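Local coordinates for tyrosine-protein phosphatase YwqE (Bacillus subtilis, PDB 3QY6) that removes phosphate from tyrosine-phosphorylated proteins, among them YwqD, YwqF and Ssb, using manganese as its cofactor, at residues Gly33-Ile38 with Asn227-Leu232; Gln79-Tyr84 with Lys103-Glu108. All blocks are in the same frame, centred on the assembly; numbering follows the deposited sequence.

Contact 1: Gly33-Ile38 with Asn227-Leu232; sequences GIRTII and NAELLL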
# COMPACT_ATOMS: atom_id res chain seq x y z
N GLY A 33 15.87 0.35 -6.33
CA GLY A 33 15.81 1.80 -6.45
C GLY A 33 14.94 2.48 -5.42
O GLY A 33 14.69 3.68 -5.51
N ILE A 34 14.46 1.71 -4.44
CA ILE A 34 13.67 2.29 -3.35
C ILE A 34 14.62 2.92 -2.31
O ILE A 34 15.62 2.31 -1.93
CB ILE A 34 12.71 1.23 -2.70
CG1 ILE A 34 11.63 0.83 -3.71
CG2 ILE A 34 12.09 1.77 -1.39
CD1 ILE A 34 10.90 -0.46 -3.37
N ARG A 35 14.32 4.12 -1.87
CA ARG A 35 15.14 4.76 -0.83
C ARG A 35 14.40 4.97 0.49
O ARG A 35 15.03 5.16 1.52
CB ARG A 35 15.71 6.11 -1.32
CG ARG A 35 14.66 7.12 -1.69
CD ARG A 35 15.21 8.53 -1.82
NE ARG A 35 14.16 9.44 -2.23
CZ ARG A 35 13.35 10.10 -1.40
NH1 ARG A 35 13.48 9.96 -0.08
NH2 ARG A 35 12.41 10.91 -1.89
N THR A 36 13.07 4.93 0.44
CA THR A 36 12.24 5.14 1.64
C THR A 36 11.07 4.16 1.61
O THR A 36 10.38 4.01 0.61
CB THR A 36 11.69 6.58 1.73
OG1 THR A 36 12.77 7.52 1.88
CG2 THR A 36 10.76 6.76 2.93
N ILE A 37 10.84 3.51 2.74
CA ILE A 37 9.71 2.61 2.88
C ILE A 37 8.85 3.12 4.04
O ILE A 37 9.35 3.33 5.16
CB ILE A 37 10.18 1.17 3.20
CG1 ILE A 37 10.84 0.53 1.97
CG2 ILE A 37 9.00 0.31 3.70
CD1 ILE A 37 11.56 -0.82 2.26
N ILE A 38 7.56 3.27 3.77
CA ILE A 38 6.56 3.40 4.84
C ILE A 38 6.15 1.98 5.26
O ILE A 38 5.46 1.26 4.50
CB ILE A 38 5.31 4.18 4.40
CG1 ILE A 38 5.74 5.48 3.68
CG2 ILE A 38 4.38 4.49 5.61
CD1 ILE A 38 4.56 6.36 3.26
N ASN A 227 3.20 10.13 -7.32
CA ASN A 227 2.15 10.13 -6.30
C ASN A 227 2.66 9.71 -4.92
O ASN A 227 2.27 10.29 -3.90
CB ASN A 227 0.97 9.27 -6.74
CG ASN A 227 0.07 9.99 -7.73
OD1 ASN A 227 0.17 11.21 -7.90
ND2 ASN A 227 -0.80 9.24 -8.39
N ALA A 228 3.56 8.73 -4.90
CA ALA A 228 4.22 8.32 -3.65
C ALA A 228 5.09 9.41 -3.04
O ALA A 228 5.14 9.58 -1.81
CB ALA A 228 5.02 7.06 -3.87
N GLU A 229 5.81 10.14 -3.88
CA GLU A 229 6.60 11.28 -3.39
C GLU A 229 5.70 12.36 -2.77
O GLU A 229 6.02 12.93 -1.72
CB GLU A 229 7.46 11.88 -4.51
CG GLU A 229 8.45 10.91 -5.14
CD GLU A 229 9.73 10.76 -4.34
OE1 GLU A 229 10.57 9.92 -4.72
OE2 GLU A 229 9.91 11.48 -3.34
N LEU A 230 4.56 12.61 -3.40
CA LEU A 230 3.61 13.60 -2.94
C LEU A 230 2.96 13.15 -1.63
O LEU A 230 2.84 13.93 -0.69
CB LEU A 230 2.57 13.88 -4.02
CG LEU A 230 3.09 14.72 -5.21
CD1 LEU A 230 2.14 14.64 -6.39
CD2 LEU A 230 3.38 16.19 -4.81
N LEU A 231 2.56 11.88 -1.59
CA LEU A 231 1.99 11.31 -0.38
C LEU A 231 2.93 11.48 0.82
O LEU A 231 2.49 11.88 1.90
CB LEU A 231 1.65 9.82 -0.61
CG LEU A 231 1.15 9.05 0.62
CD1 LEU A 231 0.23 7.92 0.19
CD2 LEU A 231 2.33 8.52 1.40
N LEU A 232 4.20 11.23 0.65
CA LEU A 232 5.14 11.24 1.75
C LEU A 232 5.27 12.58 2.43
O LEU A 232 5.43 12.65 3.63
CB LEU A 232 6.50 10.78 1.28
CG LEU A 232 7.56 10.73 2.35
CD1 LEU A 232 7.30 9.59 3.23
CD2 LEU A 232 8.90 10.62 1.76
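Arg35 and Glu229 form the charged edge of the contact between strand 36-38, with the turn before it, and the last helix, 219-232. Arg35 NH2 meets Glu229 OE2 in a salt bridge of 2.9 Å. The second carboxylate oxygen is further off, with Glu229 OE1 3.5 Å from Arg35 NH2, so the grip is one-sided. The oxygen OE2 sits at the edge of the guanidinium, near its plane, and the two flat groups are turned 37° apart. Arg35 runs extended from CG to NE to span the gap, whereas Glu229 folds at its second torsion (chi2 -82°) and brings its carboxylate round to meet it. Arg233 lies close by; its link to Glu229 is long and weak, and it is a like charge beside Arg35.

The apolar interactions lie further along the strand. Thr36 and Ile38 both direct their side chains at the helix, while Ile37 between them faces the other way. Ile38 CD1 touches Leu231 CD2 at 3.6 Å and lies 4.2 Å from Leu232 CD1. With CG held anti to the backbone N (chi1 175°), Leu231 swings its methyl to the isoleucine tip. Thr36 adds a looser approach, its CG2 being 4.4 Å from Leu232 CD2. Leu232 also rests on Ile2 and Leu76, from the two strands that flank 36-38, and Leu231 reaches Phe190 of strand 190-192. The terminal helix thus touches strand 36-38 from Thr36 to its last residue, Ile38.

The axes of strand 36-38 and helix 227-232 come no closer than 11.0 Å, and no hydrogen bond crosses between the segments. The chemistry implies that methyl packing joins helix to strand on the buried side, with one ion pair where the contact is partly exposed.

Contact 2: Gln79-Tyr84 with Lys103-Glu108; sequences QEIRIY and KYILIE. With FE (Fe (III) ion), chain B; FE (Fe (III) ion), chain C.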
# COMPACT_ATOMS: atom_id res chain seq x y z
N GLN A 79 0.52 1.86 9.09
CA GLN A 79 -0.21 0.60 9.33
C GLN A 79 -1.00 0.20 8.11
O GLN A 79 -1.51 1.06 7.38
CB GLN A 79 -1.21 0.72 10.49
CG GLN A 79 -0.65 0.67 11.92
CD GLN A 79 -1.73 1.00 12.97
OE1 GLN A 79 -2.73 1.66 12.67
NE2 GLN A 79 -1.51 0.55 14.20
N GLU A 80 -1.13 -1.11 7.90
CA GLU A 80 -2.14 -1.62 7.01
C GLU A 80 -3.37 -1.96 7.84
O GLU A 80 -3.42 -3.00 8.54
CB GLU A 80 -1.65 -2.85 6.26
CG GLU A 80 -2.68 -3.32 5.22
CD GLU A 80 -2.27 -4.58 4.49
OE1 GLU A 80 -3.06 -5.06 3.69
OE2 GLU A 80 -1.15 -5.06 4.66
N ILE A 81 -4.35 -1.07 7.78
CA ILE A 81 -5.50 -1.14 8.68
C ILE A 81 -6.60 -1.98 8.08
O ILE A 81 -7.26 -1.59 7.10
CB ILE A 81 -5.99 0.29 9.07
CG1 ILE A 81 -4.87 1.05 9.79
CG2 ILE A 81 -7.27 0.24 9.93
CD1 ILE A 81 -5.00 2.61 9.66
N ARG A 82 -6.80 -3.17 8.63
CA ARG A 82 -7.98 -3.93 8.26
C ARG A 82 -9.21 -3.14 8.67
O ARG A 82 -9.40 -2.78 9.84
CB ARG A 82 -7.97 -5.33 8.86
CG ARG A 82 -9.25 -6.15 8.57
CD ARG A 82 -9.33 -6.75 7.13
NE ARG A 82 -8.12 -7.45 6.73
CZ ARG A 82 -7.76 -8.68 7.10
NH1 ARG A 82 -8.53 -9.41 7.89
NH2 ARG A 82 -6.62 -9.19 6.67
N ILE A 83 -10.05 -2.87 7.68
CA ILE A 83 -11.19 -2.00 7.84
C ILE A 83 -12.08 -2.46 8.99
O ILE A 83 -12.29 -3.67 9.19
CB ILE A 83 -12.00 -1.87 6.54
CG1 ILE A 83 -13.01 -0.73 6.64
CG2 ILE A 83 -12.68 -3.22 6.17
CD1 ILE A 83 -13.63 -0.30 5.31
N TYR A 84 -12.52 -1.50 9.79
CA TYR A 84 -13.61 -1.71 10.74
C TYR A 84 -14.42 -0.44 10.88
O TYR A 84 -14.01 0.63 10.40
CB TYR A 84 -13.12 -2.21 12.10
CG TYR A 84 -12.16 -1.31 12.84
CD1 TYR A 84 -10.82 -1.17 12.42
CD2 TYR A 84 -12.55 -0.63 14.01
CE1 TYR A 84 -9.93 -0.36 13.12
CE2 TYR A 84 -11.66 0.18 14.72
CZ TYR A 84 -10.35 0.31 14.27
OH TYR A 84 -9.47 1.11 14.95
N LYS A 103 -2.09 12.67 5.72
CA LYS A 103 -3.49 12.56 5.43
C LYS A 103 -3.91 11.21 4.84
O LYS A 103 -5.04 10.89 4.86
CB LYS A 103 -3.99 13.72 4.56
CG LYS A 103 -3.55 13.73 3.16
CD LYS A 103 -4.03 14.96 2.43
CE LYS A 103 -3.33 16.20 2.91
NZ LYS A 103 -3.55 17.37 1.99
N TYR A 104 -2.99 10.51 4.22
CA TYR A 104 -3.30 9.27 3.54
C TYR A 104 -3.32 8.12 4.51
O TYR A 104 -2.39 7.97 5.22
CB TYR A 104 -2.28 9.04 2.46
CG TYR A 104 -2.31 10.11 1.45
CD1 TYR A 104 -3.07 9.99 0.33
CD2 TYR A 104 -1.63 11.28 1.65
CE1 TYR A 104 -3.13 10.98 -0.58
CE2 TYR A 104 -1.69 12.27 0.74
CZ TYR A 104 -2.44 12.12 -0.37
OH TYR A 104 -2.49 13.13 -1.28
N ILE A 105 -4.38 7.33 4.49
CA ILE A 105 -4.52 6.17 5.38
C ILE A 105 -4.61 4.89 4.55
O ILE A 105 -5.42 4.81 3.64
CB ILE A 105 -5.85 6.19 6.19
CG1 ILE A 105 -6.12 7.55 6.80
CG2 ILE A 105 -5.85 5.08 7.25
CD1 ILE A 105 -7.63 7.74 7.11
N LEU A 106 -3.84 3.87 4.90
CA LEU A 106 -3.92 2.62 4.16
C LEU A 106 -4.93 1.71 4.83
O LEU A 106 -4.75 1.32 5.99
CB LEU A 106 -2.55 1.95 4.05
CG LEU A 106 -2.46 0.70 3.18
CD1 LEU A 106 -2.62 1.04 1.68
CD2 LEU A 106 -1.12 -0.01 3.43
N ILE A 107 -6.01 1.45 4.12
CA ILE A 107 -7.10 0.61 4.60
C ILE A 107 -7.29 -0.67 3.76
O ILE A 107 -7.40 -0.62 2.54
CB ILE A 107 -8.41 1.43 4.65
CG1 ILE A 107 -8.27 2.63 5.61
CG2 ILE A 107 -9.60 0.55 5.07
CD1 ILE A 107 -9.33 3.71 5.38
N GLU A 108 -7.33 -1.83 4.45
CA GLU A 108 -7.43 -3.11 3.77
C GLU A 108 -8.82 -3.75 3.97
O GLU A 108 -9.28 -3.86 5.09
CB GLU A 108 -6.38 -4.08 4.33
CG GLU A 108 -6.34 -5.44 3.60
CD GLU A 108 -5.67 -6.53 4.43
OE1 GLU A 108 -5.02 -7.42 3.84
OE2 GLU A 108 -5.81 -6.49 5.67
FE FE B . -3.05 -7.03 2.92
FE FE C . 0.18 -5.81 3.14
O HOH W 1 -2.28 3.73 7.42
O HOH W 2 -4.15 -5.66 7.70
O HOH W 3 -0.83 -6.20 2.43
O HOH W 4 -3.10 -9.22 2.63
O HOH W 5 -2.43 -7.74 4.42
O HOH W 6 -0.05 -7.94 3.74
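Glu108 and Glu80 bring their carboxylates together on adjacent parallel strands, and Glu108 can be followed outward atom by atom. Its CB lies 3.5 Å from Glu80 OE1, beside the carbonyl oxygen of Ile81. With CG anti to the backbone N (chi1 -176°) and the chain extended beyond it, CG passes the same oxygen, CD lies 3.1 Å from Glu80 OE1, and the carboxylate arrives at the metal. There the oxygens divide the work: Glu108 OE1 binds the iron of chain B at 2.2 Å, while OE2 turns to Arg82. The arginine grips side-on, NE at 2.7 Å and NH2 at 3.0 Å from Glu108 OE2, both nitrogens coming from the same face of the carboxylate, above its plane. This salt bridge probably steadies the metal ligand as a second-shell partner, and water 2 also donates to OE2.

Strands 80-82 and 104-108 are joined through helix 87-92 as a beta-alpha-beta unit of the TIM-barrel-like metallo-dependent hydrolase fold, in which metals bind at the barrel's C-terminal end; Glu108 closes strand 104-108, whereas Glu80 opens strand 80-82. Ile81 N donates to Leu106 O at 3.0 Å, Glu108 N to Ile81 O, and Ile83 N to Glu108 O, the parallel ladder that fixes the register.

Glu80 bridges the two irons: OE1 binds that of chain B, OE2 that of chain C, and its carboxylate plane is turned 55° from that of Glu108. His136 completes the protein ligands of the first ion, and His5, His7 and Asp194 those of the second. On the other face of the sheet, Ile81 CD1 meets Ile105 CG2 at 3.6 Å and Ile83 CB packs on Ile107 CG2 at 3.7 Å; Ile83, Ile105 and Ile107 also touch helix 118-127. Water 1 links Gln79 O to Leu106 N.

The centres of the two contacts lie about 17 Å apart, yet they meet directly: Leu231 CD1 of contact 1 packs at 3.6 Å on Tyr104 CB, at the beginning of the strand whose far end carries Glu108. The strand therefore spans the distance from the terminal helix to the metal site. Contact 2 supplies metal ligands itself, and the side chain of Glu80 is also about 5 Å from a bound magnesium ion. Contact 1 stands further back, the side chain of Ile38 being about 11 Å from a bound iron. In sequence, both segments of contact 2 fall between those of contact 1, whose pairing brings distant parts of the chain together.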